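Local coordinates for EAL domain protein (Vibrio cholerae serotype O1, PDB 6IJ2), which hydrolyses cyclic dinucleotides such as c-di-GMP and cGAMP, acting as a standalone EAL-domain phosphodiesterase, at residues A[190-193]-A[194-197]. The protein carries 1 engineered substitution. Residues are numbered along the deposited sequence; the frame is centred on the assembly and turned at random.
Sequences ADQV and RQSI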
# COMPACT_ATOMS: atom_id res chain seq x y z
N ALA A 190 -8.78 3.96 -20.52
CA ALA A 190 -9.62 2.83 -20.93
C ALA A 190 -10.20 2.05 -19.76
O ALA A 190 -11.04 1.17 -19.98
CB ALA A 190 -8.82 1.87 -21.82
N ASP A 191 -9.80 2.37 -18.53
CA ASP A 191 -9.99 1.50 -17.36
C ASP A 191 -10.79 2.26 -16.31
O ASP A 191 -10.23 3.06 -15.56
CB ASP A 191 -8.61 1.08 -16.85
CG ASP A 191 -8.67 0.02 -15.77
OD1 ASP A 191 -9.68 -0.05 -15.04
OD2 ASP A 191 -7.67 -0.72 -15.64
N GLN A 192 -12.09 1.97 -16.20
CA GLN A 192 -12.94 2.74 -15.29
C GLN A 192 -12.55 2.55 -13.83
O GLN A 192 -12.73 3.46 -13.02
CB GLN A 192 -14.42 2.36 -15.49
CG GLN A 192 -15.40 3.23 -14.71
CD GLN A 192 -15.69 2.70 -13.31
OE1 GLN A 192 -15.33 1.57 -12.97
NE2 GLN A 192 -16.35 3.52 -12.49
N VAL A 193 -12.01 1.38 -13.46
CA VAL A 193 -11.56 1.20 -12.08
C VAL A 193 -10.39 2.12 -11.78
O VAL A 193 -10.36 2.80 -10.74
CB VAL A 193 -11.19 -0.27 -11.82
CG1 VAL A 193 -10.46 -0.36 -10.47
CG2 VAL A 193 -12.46 -1.16 -11.82
N ARG A 194 -9.40 2.17 -12.67
CA ARG A 194 -8.28 3.07 -12.45
C ARG A 194 -8.71 4.53 -12.48
O ARG A 194 -8.17 5.36 -11.74
CB ARG A 194 -7.17 2.80 -13.48
CG ARG A 194 -6.33 1.57 -13.16
CD ARG A 194 -5.28 1.27 -14.22
NE ARG A 194 -4.28 0.32 -13.73
CZ ARG A 194 -4.50 -0.99 -13.55
NH1 ARG A 194 -5.68 -1.54 -13.84
NH2 ARG A 194 -3.52 -1.76 -13.08
N GLN A 195 -9.71 4.85 -13.31
CA GLN A 195 -10.26 6.21 -13.33
C GLN A 195 -10.84 6.59 -11.98
O GLN A 195 -10.61 7.70 -11.49
CB GLN A 195 -11.33 6.32 -14.42
CG GLN A 195 -10.75 6.22 -15.82
CD GLN A 195 -11.80 6.11 -16.90
OE1 GLN A 195 -13.00 6.23 -16.63
NE2 GLN A 195 -11.37 5.85 -18.12
N SER A 196 -11.59 5.69 -11.35
CA SER A 196 -12.17 6.00 -10.05
C SER A 196 -11.10 6.08 -8.98
O SER A 196 -11.19 6.92 -8.07
CB SER A 196 -13.24 4.97 -9.65
OG SER A 196 -14.39 5.12 -10.47
N ILE A 197 -10.08 5.21 -9.04
CA ILE A 197 -8.98 5.29 -8.08
C ILE A 197 -8.30 6.65 -8.18
O ILE A 197 -8.04 7.31 -7.17
CB ILE A 197 -7.97 4.15 -8.30
CG1 ILE A 197 -8.59 2.80 -7.94
CG2 ILE A 197 -6.71 4.36 -7.45
CD1 ILE A 197 -7.64 1.63 -8.18
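D191 and R194 grip each other at the start of helix 192-207, where D191 is the N-cap. OD1 of D191 accepts a nearly straight bond from R194 N at 3.3 Å, though from well above the carboxylate plane, and takes a weak bond from V193 N. Aspartate suits this place because its short side chain reaches these early amides, and its negative charge is probably stabilised by the helix N-terminus. With CG anti to the backbone N (chi1 -172°), beside the carbonyl carbon, OD1 stands at the amides and OD2 forms a salt bridge with R194 NH1, 2.8 Å away on the syn side but 30° out of the carboxylate plane. Arginine is long enough for several partners: NE donates to G183 O, and NH2 pairs with D172 of the second subunit. Q195 N donates to D191 O and I197 N to V193 O. The Q195 side chain runs extended toward the helix N-terminus, CG 3.2 Å from D191 O, and NE2 donates to I188 O. V193 CG1 lies 4.1 Å from I197 CD1; V193 packs on L170 and I197 on A171 of the second subunit, branched apolar residues suiting a dimer-facing surface. The cap follows helix 182-185 and opens the helix before strand 211-214 of the EAL barrel.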